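Side-chain contacts in hydrogenase maturation protease HycI (Thermococcus kodakarensis KOD1, PDB 5ZBY), which probably acts as an endopeptidase that trims the C-terminus of a [NiFe] hydrogenase subunit during maturation of that enzyme: residues Glu35-Leu40 and Leu150-Leu155; Leu47-Gly52 and Val59-Ala64; Ser110-Lys113 and Asp119-Leu122. One frame throughout, in Å; residues are numbered along the deposited sequence.

Interaction 1. Residues Glu35-Leu40 and Leu150-Leu155; sequences ERLKEL and LIAEIL
Two helices lying on one face of the central sheet meet here in an apolar helix-helix contact, where Leu37 and Leu40 of one pack on Ile151 and Ala152 of the other. The axes of segments 35-40 and 150-155 run in roughly the same direction, 32° apart, and approach to 9.9 Å. Leu37 uses a single methyl: its CD2 lies 3.9 Å from CG2 of Ile151, the two side chains crossing at about a right angle. CG2 of Ile151 faces helix 29-40, standing anti to the backbone nitrogen while CG1 lies beside it. Leu37 and Ile151 both also rest on Ile16 of strand 14-18, and the contact lies within one of the two helical layers of the alpha/beta/alpha sandwich, against the sheet. Further from the sheet Ala152 allows close approach, its CB sitting 3.8 Å from CB of Leu40 with CD1 of the same leucine beside it. Polar backbone atoms are joined by a water, which donates to O of Leu40 at 3.2 Å and to O of Ala152 at 2.8 Å. At the margin CD2 of Leu40 lies over one face of the Arg36 guanidinium, near its rim; NH1 of Arg36 forms a salt bridge with OE1 of Glu39 at 2.9 Å, while NE pairs with Glu145 on helix 138-156.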
# COMPACT_ATOMS: atom_id res chain seq x y z
N GLU A 35 -1.97 9.95 1.59
CA GLU A 35 -2.23 11.39 1.56
C GLU A 35 -0.99 12.10 1.97
O GLU A 35 -0.65 13.16 1.41
CB GLU A 35 -3.44 11.77 2.43
CG GLU A 35 -4.74 11.32 1.78
CD GLU A 35 -4.99 12.03 0.45
OE1 GLU A 35 -4.80 13.26 0.40
OE2 GLU A 35 -5.36 11.36 -0.55
N ARG A 36 -0.21 11.48 2.85
CA ARG A 36 1.00 12.14 3.26
C ARG A 36 2.01 12.12 2.12
O ARG A 36 2.75 13.11 1.91
CB ARG A 36 1.55 11.49 4.52
CG ARG A 36 2.85 12.12 4.98
CD ARG A 36 2.63 13.57 5.43
NE ARG A 36 3.80 14.06 6.16
CZ ARG A 36 4.37 15.24 5.96
NH1 ARG A 36 3.87 16.09 5.06
NH2 ARG A 36 5.43 15.59 6.68
N LEU A 37 2.02 11.04 1.33
CA LEU A 37 3.00 10.97 0.26
C LEU A 37 2.70 12.06 -0.77
O LEU A 37 3.64 12.58 -1.40
CB LEU A 37 3.02 9.61 -0.42
CG LEU A 37 3.79 8.55 0.37
CD1 LEU A 37 3.52 7.16 -0.23
CD2 LEU A 37 5.29 8.94 0.32
N LYS A 38 1.43 12.41 -0.91
CA LYS A 38 1.08 13.43 -1.92
C LYS A 38 1.70 14.79 -1.56
O LYS A 38 1.95 15.63 -2.44
CB LYS A 38 -0.44 13.55 -2.05
CG LYS A 38 -1.09 12.43 -2.88
CD LYS A 38 -2.61 12.56 -2.82
CE LYS A 38 -3.34 11.36 -3.41
NZ LYS A 38 -3.46 11.35 -4.87
N GLU A 39 1.99 14.98 -0.28
CA GLU A 39 2.56 16.23 0.20
C GLU A 39 4.06 16.22 0.08
O GLU A 39 4.70 17.27 0.05
CB GLU A 39 2.17 16.49 1.66
CG GLU A 39 0.67 16.59 1.88
CD GLU A 39 0.28 16.76 3.33
OE1 GLU A 39 1.12 16.54 4.24
OE2 GLU A 39 -0.90 17.10 3.57
N LEU A 40 4.63 15.02 -0.01
CA LEU A 40 6.08 14.87 0.10
C LEU A 40 6.77 14.52 -1.22
O LEU A 40 7.98 14.68 -1.35
CB LEU A 40 6.41 13.78 1.13
CG LEU A 40 6.09 14.04 2.60
CD1 LEU A 40 6.54 12.85 3.45
CD2 LEU A 40 6.76 15.31 3.06
N LEU A 150 9.91 7.39 4.94
CA LEU A 150 10.91 6.46 4.43
C LEU A 150 10.77 6.35 2.92
O LEU A 150 11.77 6.37 2.17
CB LEU A 150 10.77 5.09 5.11
CG LEU A 150 11.08 5.12 6.61
CD1 LEU A 150 10.52 3.91 7.31
CD2 LEU A 150 12.59 5.21 6.81
N ILE A 151 9.53 6.25 2.47
CA ILE A 151 9.31 6.14 1.02
C ILE A 151 9.70 7.42 0.33
O ILE A 151 10.35 7.38 -0.74
CB ILE A 151 7.85 5.76 0.68
CG1 ILE A 151 7.60 4.32 1.13
CG2 ILE A 151 7.59 5.95 -0.84
CD1 ILE A 151 6.15 3.90 1.05
N ALA A 152 9.33 8.56 0.90
CA ALA A 152 9.64 9.84 0.20
C ALA A 152 11.14 10.06 0.10
O ALA A 152 11.63 10.61 -0.89
CB ALA A 152 9.00 11.02 0.89
N GLU A 153 11.86 9.63 1.13
CA GLU A 153 13.30 9.88 1.11
C GLU A 153 13.91 8.97 0.09
O GLU A 153 14.79 9.38 -0.68
CB GLU A 153 13.93 9.67 2.49
CG GLU A 153 15.44 9.75 2.50
CD GLU A 153 15.93 11.17 2.64
OE1 GLU A 153 15.26 11.98 3.31
OE2 GLU A 153 17.00 11.49 2.06
N ILE A 154 13.41 7.75 -0.06
CA ILE A 154 13.87 6.96 -1.19
C ILE A 154 13.55 7.63 -2.55
O ILE A 154 14.42 7.83 -3.39
CB ILE A 154 13.28 5.56 -1.17
CG1 ILE A 154 13.87 4.75 -0.01
CG2 ILE A 154 13.50 4.86 -2.51
CD1 ILE A 154 13.15 3.44 0.28
N LEU A 155 12.32 8.07 -2.74
CA LEU A 155 11.87 8.59 -4.02
C LEU A 155 12.49 9.92 -4.46
O LEU A 155 12.73 10.16 -5.63
CB LEU A 155 10.37 8.73 -4.03
CG LEU A 155 9.53 7.46 -3.98
CD1 LEU A 155 8.09 7.82 -4.10
CD2 LEU A 155 9.92 6.47 -5.04
O HOH W 1 10.33 12.71 -2.15

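Interaction 2. Residues Leu47-Gly52 and Val59-Ala64; sequences LILNCG and VGKIAA
Strand 47-50 and helix 59-64 run almost exactly antiparallel, 173° between their directions, with axes 10.5 Å apart, and Leu47, Leu49, Lys61 and Ile62 meet between them. The most intimate touch is CD1 of Leu49 on CG1 of Ile62, at 3.8 Å, where the two branched chains cross obliquely. Ile62 does not leave the helix aimed at the strand; its longer branch, with CG1 anti to the carbonyl carbon (chi1 -67°), carries the end of the side chain nearer to it and to Cys17 of the neighbouring strand 14-18. Lys61 contributes its methylenes rather than its charge. CG of Lys61 lies 4.4 Å from CD2 of Leu47, and further along, CD of Lys61 comes within 4.3 Å of CD2 of Leu49; the chain, extended as far as CE, runs alongside both leucines. At Asn50 an Asx turn forms: OD1 accepts from N of Gly52 at 3.0 Å, in the carbonyl plane. Strand and helix belong to a beta-alpha-beta crossover that skips strand 14-18 to reach the parallel strand 69-75. The chemistry implies dispersive packing graded from buried Leu49 and Ile62 to an exposed lysine, whose methylenes touch the leucines while NZ makes no contact with the strand segment.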
# COMPACT_ATOMS: atom_id res chain seq x y z
N LEU A 47 3.29 8.08 -9.38
CA LEU A 47 1.89 8.34 -9.20
C LEU A 47 1.46 7.83 -7.83
O LEU A 47 1.71 6.67 -7.53
CB LEU A 47 1.09 7.65 -10.29
CG LEU A 47 -0.43 7.62 -10.18
CD1 LEU A 47 -1.02 9.05 -10.14
CD2 LEU A 47 -1.06 6.77 -11.27
N ILE A 48 0.82 8.69 -7.03
CA ILE A 48 0.28 8.30 -5.72
C ILE A 48 -1.24 8.31 -5.81
O ILE A 48 -1.87 9.30 -6.22
CB ILE A 48 0.73 9.26 -4.61
CG1 ILE A 48 2.23 9.57 -4.66
CG2 ILE A 48 0.29 8.70 -3.22
CD1 ILE A 48 3.08 8.37 -4.30
N LEU A 49 -1.85 7.20 -5.45
CA LEU A 49 -3.31 7.07 -5.48
C LEU A 49 -3.86 6.71 -4.11
O LEU A 49 -3.31 5.85 -3.41
CB LEU A 49 -3.72 5.97 -6.44
CG LEU A 49 -3.43 6.18 -7.91
CD1 LEU A 49 -3.75 4.90 -8.65
CD2 LEU A 49 -4.28 7.37 -8.40
N ASN A 50 -4.95 7.37 -3.74
CA ASN A 50 -5.77 6.95 -2.61
C ASN A 50 -6.88 6.08 -3.19
O ASN A 50 -7.78 6.57 -3.89
CB ASN A 50 -6.32 8.18 -1.87
CG ASN A 50 -7.23 7.81 -0.70
OD1 ASN A 50 -7.76 6.69 -0.60
ND2 ASN A 50 -7.42 8.77 0.19
N CYS A 51 -6.81 4.78 -2.96
CA CYS A 51 -7.74 3.83 -3.57
C CYS A 51 -8.94 3.52 -2.67
O CYS A 51 -9.83 2.74 -3.07
CB CYS A 51 -7.04 2.51 -3.87
SG CYS A 51 -5.77 2.71 -5.14
N GLY A 52 -8.94 4.07 -1.47
CA GLY A 52 -9.94 3.70 -0.48
C GLY A 52 -9.96 2.20 -0.33
O GLY A 52 -8.93 1.57 -0.25
N VAL A 59 -7.36 0.09 -11.71
CA VAL A 59 -6.42 -0.71 -12.49
C VAL A 59 -6.13 -0.05 -13.83
O VAL A 59 -5.00 -0.04 -14.25
CB VAL A 59 -6.89 -2.15 -12.72
CG1 VAL A 59 -6.89 -2.92 -11.36
CG2 VAL A 59 -8.27 -2.20 -13.30
N GLY A 60 -7.13 0.60 -14.40
CA GLY A 60 -6.93 1.32 -15.65
C GLY A 60 -5.89 2.41 -15.52
O GLY A 60 -4.94 2.48 -16.33
N LYS A 61 -6.07 3.25 -14.53
CA LYS A 61 -5.16 4.32 -14.37
C LYS A 61 -3.80 3.79 -13.98
O LYS A 61 -2.82 4.27 -14.43
CB LYS A 61 -5.63 5.22 -13.27
CG LYS A 61 -5.03 6.58 -13.26
CD LYS A 61 -5.80 7.53 -12.38
CE LYS A 61 -5.19 8.92 -12.39
NZ LYS A 61 -5.91 9.90 -13.23
N ILE A 62 -3.75 2.72 -13.20
CA ILE A 62 -2.45 2.18 -12.86
C ILE A 62 -1.76 1.66 -14.12
O ILE A 62 -0.56 1.94 -14.35
CB ILE A 62 -2.57 1.06 -11.78
CG1 ILE A 62 -3.05 1.66 -10.45
CG2 ILE A 62 -1.24 0.38 -11.58
CD1 ILE A 62 -3.65 0.60 -9.48
N ALA A 63 -2.51 0.97 -14.98
CA ALA A 63 -1.85 0.35 -16.11
C ALA A 63 -1.40 1.46 -17.07
O ALA A 63 -0.31 1.34 -17.68
CB ALA A 63 -2.75 -0.62 -16.81
N ALA A 64 -2.17 2.55 -17.11
CA ALA A 64 -1.90 3.59 -18.11
C ALA A 64 -0.65 4.35 -17.74
O ALA A 64 -0.07 5.00 -18.57
CB ALA A 64 -3.07 4.53 -18.23

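Interaction 3. Residues Ser110-Lys113 and Asp119-Leu122; sequences SYIK and DIVL
Ile120 spans two neighbouring residues of the helix with its longer branch, overlapping Ile112 at the end and Lys113 nearer the root. Its CD1 lies 3.8 Å from CG2 of Ile112, the side chains meeting at a slant, and its CG1 lies 4.0 Å from CB of Lys113. Ile112 presents CG2 because that methyl stands anti to the backbone nitrogen, beside the carbonyl carbon, while CG1 goes to the other side and reaches helix 59-64. Phe72 of strand 69-75 touches both isoleucines, placing the pair in the apolar layer between helix and sheet.

Towards the surface the chemistry changes. Lys113 is fully extended, with CG anti to the backbone nitrogen (chi1 -176°), which brings its chain alongside Asp119, both side chains pointing the same way. The ion pair this makes is long: NZ of Lys113 is 4.0 Å from OD1 of Asp119, too far for a direct hydrogen bond. Instead a water accepts from NZ of Lys113 at 3.0 Å and from N of Ile120 at 2.9 Å, tying the lysine to the strand backbone. Asp119 has another distant cation in Lys11, a weak pair through OD2, so its negative charge is probably eased from more than one direction.

Helix 105-116 covers one face of the sheet and leads, after a short turn, into strand 119-125, which pairs in parallel with strand 69-75, as in the alpha/beta/alpha sandwich of the peptidase A31 family.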
# COMPACT_ATOMS: atom_id res chain seq x y z
N SER A 110 -2.48 -9.51 -9.79
CA SER A 110 -2.21 -10.41 -10.92
C SER A 110 -2.64 -9.78 -12.25
O SER A 110 -1.94 -9.88 -13.25
CB SER A 110 -2.93 -11.75 -10.75
OG SER A 110 -2.47 -12.42 -9.55
N TYR A 111 -3.83 -9.18 -12.24
CA TYR A 111 -4.26 -8.45 -13.46
C TYR A 111 -3.30 -7.32 -13.83
O TYR A 111 -2.85 -7.22 -14.99
CB TYR A 111 -5.66 -7.90 -13.24
CG TYR A 111 -6.16 -7.08 -14.40
CD1 TYR A 111 -6.67 -7.70 -15.53
CD2 TYR A 111 -6.14 -5.70 -14.35
CE1 TYR A 111 -7.14 -6.96 -16.60
CE2 TYR A 111 -6.61 -4.94 -15.44
CZ TYR A 111 -7.11 -5.59 -16.55
OH TYR A 111 -7.58 -4.86 -17.63
N ILE A 112 -2.95 -6.47 -12.87
CA ILE A 112 -2.00 -5.38 -13.16
C ILE A 112 -0.67 -5.88 -13.73
O ILE A 112 -0.16 -5.36 -14.75
CB ILE A 112 -1.73 -4.52 -11.90
CG1 ILE A 112 -3.03 -3.83 -11.45
CG2 ILE A 112 -0.54 -3.55 -12.19
CD1 ILE A 112 -2.99 -3.17 -10.06
N LYS A 113 -0.11 -6.95 -13.15
CA LYS A 113 1.18 -7.46 -13.58
C LYS A 113 1.07 -8.06 -14.97
O LYS A 113 1.98 -7.91 -15.81
CB LYS A 113 1.74 -8.50 -12.56
CG LYS A 113 3.12 -8.92 -12.99
CD LYS A 113 3.88 -9.64 -11.91
CE LYS A 113 5.32 -9.79 -12.36
NZ LYS A 113 6.17 -10.42 -11.31
N ASP A 119 6.61 -5.19 -11.37
CA ASP A 119 6.65 -5.85 -10.04
C ASP A 119 5.55 -5.31 -9.18
O ASP A 119 5.19 -4.13 -9.28
CB ASP A 119 7.99 -5.60 -9.38
CG ASP A 119 9.09 -6.46 -9.98
OD1 ASP A 119 8.77 -7.48 -10.63
OD2 ASP A 119 10.28 -6.13 -9.80
N ILE A 120 5.02 -6.14 -8.27
CA ILE A 120 3.99 -5.67 -7.36
C ILE A 120 4.43 -6.01 -5.96
O ILE A 120 4.82 -7.15 -5.71
CB ILE A 120 2.64 -6.34 -7.60
CG1 ILE A 120 2.35 -6.52 -9.11
CG2 ILE A 120 1.53 -5.61 -6.82
CD1 ILE A 120 1.99 -5.22 -9.83
N VAL A 121 4.31 -5.07 -5.02
CA VAL A 121 4.60 -5.41 -3.61
C VAL A 121 3.48 -4.89 -2.71
O VAL A 121 2.76 -3.94 -3.10
CB VAL A 121 5.96 -4.84 -3.22
CG1 VAL A 121 5.94 -3.34 -3.22
CG2 VAL A 121 6.38 -5.32 -1.89
N LEU A 122 3.26 -5.54 -1.54
CA LEU A 122 2.35 -5.03 -0.52
C LEU A 122 3.14 -4.66 0.71
O LEU A 122 3.95 -5.47 1.19
CB LEU A 122 1.29 -6.10 -0.18
CG LEU A 122 0.43 -5.90 1.07
CD1 LEU A 122 -0.43 -4.66 0.96
CD2 LEU A 122 -0.43 -7.16 1.28
O HOH W 2 6.04 -8.84 -8.80

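The three contacts sample both helical layers of the same sandwich. Interaction 1 joins two helices on one face of the sheet, whereas interactions 2 and 3 each press a helix onto a strand at the other, where their helices meet through Val59, Ile62, Tyr111 and Ile112. Interaction 1 meets interaction 2 through strand 46-50, whose side chains alternate between the layers: Leu37 packs on Ile48, and NZ of Lys38 probably bonds to O of Ile48. Interactions 1 and 3 do not touch. All three are partly buried, each with two buried residues; interaction 2 alone includes an exposed one, Lys61. The margins differ: a water between carbonyls in interaction 1, lysine methylenes in interaction 2, a long ion pair with a water in interaction 3.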